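Local coordinates for phosphate ABC transporter, phosphate-binding protein (Clostridium perfringens, PDB 4Q8R) that probably captures phosphate with high affinity outside the cell and delivers it to an ABC-type importer, at residues A118-R132 with L162-S174. Numbering follows the deposited sequence. Where two conformers were deposited one is given.
Sequences APIVVVSREDGSGTR and LVQGNENAIGYIS. With PO4 (phosphate ion), chain B.
With CG of Tyr-172 set between its backbone N and carbonyl carbon (chi1 51°), the ring swings across to segment 118-132, where Thr-131 turns CG2 anti to its backbone N to meet the ring edge at CD1, 3.6 Å away. They lie where parallel strands 121-125 and 169-174 of a periplasmic-binding-protein lobe splay apart. Farther back the strands pair regularly: Val-121 N donates to Asn-168 O, Ile-170 N to Val-121 O, and Val-123 N to Ile-170 O. Beta-branched valines suit the extended backbone, and Val-123 lays CG1 against Leu-162 CD2 (3.7 Å), tying the sheet to helix 156-164. Beyond Gly-171 the tyrosine takes over: Tyr-172 OH accepts from Arg-125 N at 3.0 Å, nearly straight at 166°. A water links that hydroxyl to Ser-124 OG, itself bonded to Ser-150.

Through Arg-125 N the tyrosine probably helps to position the phosphate site. Arg-125 is gripped side-on by Glu-126, which holds the guanidinium for NH2 to reach phosphate O2 (2.8 Å). Gly-130 N, with no side chain to crowd phosphate O1, and Thr-131 N donate to the anion at the start of helix 130-139, which Ser-129 N-caps, its hydroxyl accepting from Arg-132 N. Threonine gives its methyl to the ring and its hydroxyl to the anion: phosphate O3 receives Thr-131 OG1 at 2.6 Å and Ser-129 OG at 2.7 Å.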
loop_
_atom_site.group_PDB
_atom_site.type_symbol
_atom_site.label_atom_id
_atom_site.label_comp_id
_atom_site.label_asym_id
_atom_site.label_seq_id
_atom_site.Cartn_x
_atom_site.Cartn_y
_atom_site.Cartn_z
ATOM N N ALA A 118 -8.511 -8.120 26.089
ATOM C CA ALA A 118 -7.122 -8.317 25.730
ATOM C C ALA A 118 -6.542 -7.000 25.254
ATOM O O ALA A 118 -7.228 -6.235 24.589
ATOM C CB ALA A 118 -6.978 -9.329 24.652
ATOM N N PRO A 119 -5.287 -6.744 25.587
ATOM C CA PRO A 119 -4.638 -5.499 25.041
ATOM C C PRO A 119 -4.567 -5.541 23.511
ATOM O O PRO A 119 -4.301 -6.582 22.926
ATOM C CB PRO A 119 -3.235 -5.533 25.642
ATOM C CG PRO A 119 -3.007 -6.919 26.080
ATOM C CD PRO A 119 -4.332 -7.579 26.342
ATOM N N ILE A 120 -4.705 -4.406 22.879
ATOM C CA ILE A 120 -4.532 -4.288 21.462
ATOM C C ILE A 120 -3.049 -4.115 21.162
ATOM O O ILE A 120 -2.386 -3.288 21.815
ATOM C CB ILE A 120 -5.324 -3.090 20.881
ATOM C CG1 ILE A 120 -6.811 -3.171 21.200
ATOM C CG2 ILE A 120 -5.066 -2.918 19.363
ATOM C CD1 ILE A 120 -7.610 -1.973 20.852
ATOM N N VAL A 121 -2.514 -4.900 20.229
ATOM C CA VAL A 121 -1.143 -4.758 19.795
ATOM C C VAL A 121 -1.263 -3.953 18.500
ATOM O O VAL A 121 -1.607 -4.494 17.422
ATOM C CB VAL A 121 -0.428 -6.110 19.631
ATOM C CG1 VAL A 121 0.976 -5.956 19.009
ATOM C CG2 VAL A 121 -0.367 -6.847 20.983
ATOM N N VAL A 122 -0.970 -2.686 18.586
ATOM C CA VAL A 122 -1.065 -1.749 17.452
ATOM C C VAL A 122 0.184 -1.874 16.602
ATOM O O VAL A 122 1.311 -1.752 17.107
ATOM C CB VAL A 122 -1.260 -0.275 17.930
ATOM C CG1 VAL A 122 -1.316 0.660 16.768
ATOM C CG2 VAL A 122 -2.484 -0.120 18.774
ATOM N N VAL A 123 0.002 -2.098 15.301
ATOM C CA VAL A 123 1.097 -2.220 14.377
ATOM C C VAL A 123 1.009 -1.143 13.307
ATOM O O VAL A 123 -0.009 -0.987 12.641
ATOM C CB VAL A 123 1.246 -3.647 13.731
ATOM C CG1 VAL A 123 2.572 -3.798 13.034
ATOM C CG2 VAL A 123 1.055 -4.742 14.769
ATOM N N SER A 124 2.136 -0.437 13.138
ATOM C CA SER A 124 2.296 0.617 12.151
ATOM C C SER A 124 3.438 0.244 11.242
ATOM O O SER A 124 4.291 -0.616 11.571
ATOM C CB SER A 124 2.630 1.991 12.770
ATOM O OG SER A 124 1.528 2.478 13.486
ATOM N N ARG A 125 3.415 0.827 10.025
ATOM C CA ARG A 125 4.512 0.711 9.114
ATOM C C ARG A 125 5.630 1.715 9.543
ATOM O O ARG A 125 5.389 2.603 10.375
ATOM C CB ARG A 125 4.052 1.000 7.714
ATOM C CG ARG A 125 3.266 -0.171 7.067
ATOM C CD ARG A 125 4.151 -1.356 6.712
ATOM N NE ARG A 125 5.246 -0.952 5.817
ATOM C CZ ARG A 125 5.100 -0.593 4.527
ATOM N NH1 ARG A 125 3.944 -0.816 3.904
ATOM N NH2 ARG A 125 6.143 -0.102 3.865
ATOM N N GLU A 126 6.806 1.522 8.978
ATOM C CA GLU A 126 7.949 2.416 9.170
ATOM C C GLU A 126 7.713 3.776 8.507
ATOM O O GLU A 126 6.933 3.924 7.585
ATOM C CB GLU A 126 9.182 1.789 8.594
ATOM C CG GLU A 126 9.352 1.822 7.064
ATOM C CD GLU A 126 8.398 0.956 6.267
ATOM O OE1 GLU A 126 7.638 0.114 6.831
ATOM O OE2 GLU A 126 8.470 1.106 5.017
ATOM N N ASP A 127 8.424 4.787 8.995
ATOM C CA ASP A 127 8.383 6.102 8.437
ATOM C C ASP A 127 8.802 5.998 6.983
ATOM O O ASP A 127 9.768 5.330 6.680
ATOM C CB ASP A 127 9.423 7.014 9.165
ATOM C CG ASP A 127 8.974 8.420 9.255
ATOM O OD1 ASP A 127 7.921 8.694 8.668
ATOM O OD2 ASP A 127 9.667 9.250 9.907
ATOM N N GLY A 128 8.092 6.683 6.122
ATOM C CA GLY A 128 8.431 6.673 4.692
ATOM C C GLY A 128 7.515 5.750 3.900
ATOM O O GLY A 128 7.496 5.823 2.683
ATOM N N SER A 129 6.771 4.902 4.570
ATOM C CA SER A 129 5.774 4.057 3.897
ATOM C C SER A 129 4.667 4.951 3.295
ATOM O O SER A 129 4.047 5.784 3.986
ATOM C CB SER A 129 5.150 3.068 4.922
ATOM O OG SER A 129 3.931 2.524 4.515
ATOM N N GLY A 130 4.300 4.683 2.034
ATOM C CA GLY A 130 3.203 5.366 1.445
ATOM C C GLY A 130 1.840 4.942 2.073
ATOM O O GLY A 130 0.915 5.775 2.219
ATOM N N THR A 131 1.734 3.660 2.439
ATOM C CA THR A 131 0.534 3.152 3.111
ATOM C C THR A 131 0.330 3.875 4.436
ATOM O O THR A 131 -0.772 4.310 4.753
ATOM C CB THR A 131 0.618 1.643 3.282
ATOM O OG1 THR A 131 1.087 1.056 2.055
ATOM C CG2 THR A 131 -0.722 1.046 3.769
ATOM N N ARG A 132 1.428 4.049 5.197
ATOM C CA ARG A 132 1.317 4.768 6.473
ATOM C C ARG A 132 0.818 6.217 6.243
ATOM O O ARG A 132 -0.079 6.719 6.921
ATOM C CB ARG A 132 2.641 4.784 7.190
ATOM C CG ARG A 132 2.657 5.632 8.470
ATOM C CD ARG A 132 3.831 5.278 9.317
ATOM N NE ARG A 132 3.929 6.225 10.460
ATOM C CZ ARG A 132 4.871 6.209 11.388
ATOM N NH1 ARG A 132 5.818 5.306 11.364
ATOM N NH2 ARG A 132 4.913 7.170 12.297
ATOM N N LEU A 162 3.416 -10.036 11.328
ATOM C CA LEU A 162 3.147 -9.714 12.741
ATOM C C LEU A 162 1.694 -10.030 13.154
ATOM O O LEU A 162 1.431 -10.661 14.219
ATOM C CB LEU A 162 3.574 -8.274 13.054
ATOM C CG LEU A 162 3.991 -8.016 14.500
ATOM C CD1 LEU A 162 5.075 -8.980 14.905
ATOM C CD2 LEU A 162 4.406 -6.566 14.703
ATOM N N VAL A 163 0.763 -9.615 12.312
ATOM C CA VAL A 163 -0.654 -9.823 12.544
ATOM C C VAL A 163 -0.948 -11.336 12.511
ATOM O O VAL A 163 -1.658 -11.861 13.385
ATOM C CB VAL A 163 -1.510 -9.028 11.578
ATOM C CG1 VAL A 163 -2.984 -9.407 11.696
ATOM C CG2 VAL A 163 -1.333 -7.536 11.773
ATOM N N GLN A 164 -0.337 -12.042 11.566
ATOM C CA GLN A 164 -0.466 -13.490 11.510
ATOM C C GLN A 164 0.009 -14.164 12.792
ATOM O O GLN A 164 -0.471 -15.249 13.120
ATOM C CB GLN A 164 0.296 -14.135 10.375
ATOM C CG GLN A 164 -0.301 -13.879 9.019
ATOM C CD GLN A 164 0.633 -14.311 7.879
ATOM O OE1 GLN A 164 1.867 -14.246 8.005
ATOM N NE2 GLN A 164 0.060 -14.795 6.772
ATOM N N GLY A 165 0.978 -13.539 13.469
ATOM C CA GLY A 165 1.614 -14.132 14.625
ATOM C C GLY A 165 1.087 -13.735 15.987
ATOM O O GLY A 165 1.619 -14.208 17.015
ATOM N N ASN A 166 0.101 -12.868 16.012
ATOM C CA ASN A 166 -0.380 -12.308 17.276
ATOM C C ASN A 166 -1.869 -12.127 17.276
ATOM O O ASN A 166 -2.406 -11.274 16.572
ATOM C CB ASN A 166 0.294 -10.961 17.593
ATOM C CG ASN A 166 0.066 -10.502 19.089
ATOM O OD1 ASN A 166 -1.054 -10.539 19.591
ATOM N ND2 ASN A 166 1.127 -10.013 19.764
ATOM N N GLU A 167 -2.559 -12.925 18.098
ATOM C CA GLU A 167 -3.994 -12.839 18.192
ATOM C C GLU A 167 -4.568 -11.453 18.414
ATOM O O GLU A 167 -5.700 -11.160 17.998
ATOM C CB GLU A 167 -4.565 -13.790 19.321
ATOM C CG GLU A 167 -4.325 -15.248 19.030
ATOM C CD GLU A 167 -4.892 -16.160 20.073
ATOM O OE1 GLU A 167 -5.420 -15.655 21.053
ATOM O OE2 GLU A 167 -4.842 -17.360 19.910
ATOM N N ASN A 168 -3.812 -10.591 19.118
ATOM C CA ASN A 168 -4.329 -9.334 19.493
ATOM C C ASN A 168 -3.875 -8.162 18.644
ATOM O O ASN A 168 -4.129 -7.045 19.006
ATOM C CB ASN A 168 -3.991 -9.088 20.939
ATOM C CG ASN A 168 -4.687 -10.100 21.824
ATOM O OD1 ASN A 168 -5.871 -10.337 21.650
ATOM N ND2 ASN A 168 -3.982 -10.665 22.744
ATOM N N ALA A 169 -3.182 -8.455 17.544
ATOM C CA ALA A 169 -2.644 -7.402 16.712
ATOM C C ALA A 169 -3.666 -6.795 15.734
ATOM O O ALA A 169 -4.641 -7.453 15.269
ATOM C CB ALA A 169 -1.489 -7.960 15.954
ATOM N N ILE A 170 -3.382 -5.577 15.301
ATOM C CA ILE A 170 -4.098 -4.912 14.253
ATOM C C ILE A 170 -3.027 -4.190 13.414
ATOM O O ILE A 170 -2.054 -3.586 13.970
ATOM C CB ILE A 170 -5.171 -3.976 14.777
ATOM C CG1 ILE A 170 -5.984 -3.399 13.635
ATOM C CG2 ILE A 170 -4.601 -2.820 15.687
ATOM C CD1 ILE A 170 -7.244 -2.666 14.036
ATOM N N GLY A 171 -3.157 -4.254 12.080
ATOM C CA GLY A 171 -2.249 -3.522 11.182
ATOM C C GLY A 171 -2.998 -3.067 9.964
ATOM O O GLY A 171 -4.176 -3.307 9.838
ATOM N N TYR A 172 -2.291 -2.393 9.046
ATOM C CA TYR A 172 -2.889 -1.945 7.795
ATOM C C TYR A 172 -1.990 -2.337 6.649
ATOM O O TYR A 172 -0.787 -2.345 6.734
ATOM C CB TYR A 172 -3.176 -0.457 7.834
ATOM C CG TYR A 172 -1.979 0.403 8.266
ATOM C CD1 TYR A 172 -0.921 0.689 7.382
ATOM C CD2 TYR A 172 -1.930 0.965 9.550
ATOM C CE1 TYR A 172 0.128 1.523 7.781
ATOM C CE2 TYR A 172 -0.862 1.738 9.941
ATOM C CZ TYR A 172 0.140 1.996 9.072
ATOM O OH TYR A 172 1.199 2.800 9.441
ATOM N N ILE A 173 -2.625 -2.672 5.540
ATOM C CA ILE A 173 -1.912 -3.234 4.419
ATOM C C ILE A 173 -2.724 -3.137 3.154
ATOM O O ILE A 173 -3.946 -3.140 3.190
ATOM C CB ILE A 173 -1.615 -4.695 4.728
ATOM C CG1 ILE A 173 -0.498 -5.246 3.886
ATOM C CG2 ILE A 173 -2.883 -5.596 4.593
ATOM C CD1 ILE A 173 0.014 -6.565 4.355
ATOM N N SER A 174 -2.054 -3.033 2.012
ATOM C CA SER A 174 -2.722 -3.077 0.703
ATOM C C SER A 174 -3.595 -4.354 0.563
ATOM O O SER A 174 -3.191 -5.437 0.988
ATOM C CB SER A 174 -1.650 -3.126 -0.379
ATOM O OG SER A 174 -2.167 -3.543 -1.635
HETATM P P PO4 B . 4.601 1.233 0.900
HETATM O O1 PO4 B . 5.238 2.578 0.516
HETATM O O2 PO4 B . 5.653 0.159 1.085
HETATM O O3 PO4 B . 3.673 1.413 2.094
HETATM O O4 PO4 B . 3.657 0.824 -0.279
HETATM O O HOH W 1 0.640 4.502 11.510
HETATM O O HOH W 2 1.348 -1.791 4.879
HETATM O O HOH W 3 0.755 -2.248 2.130
#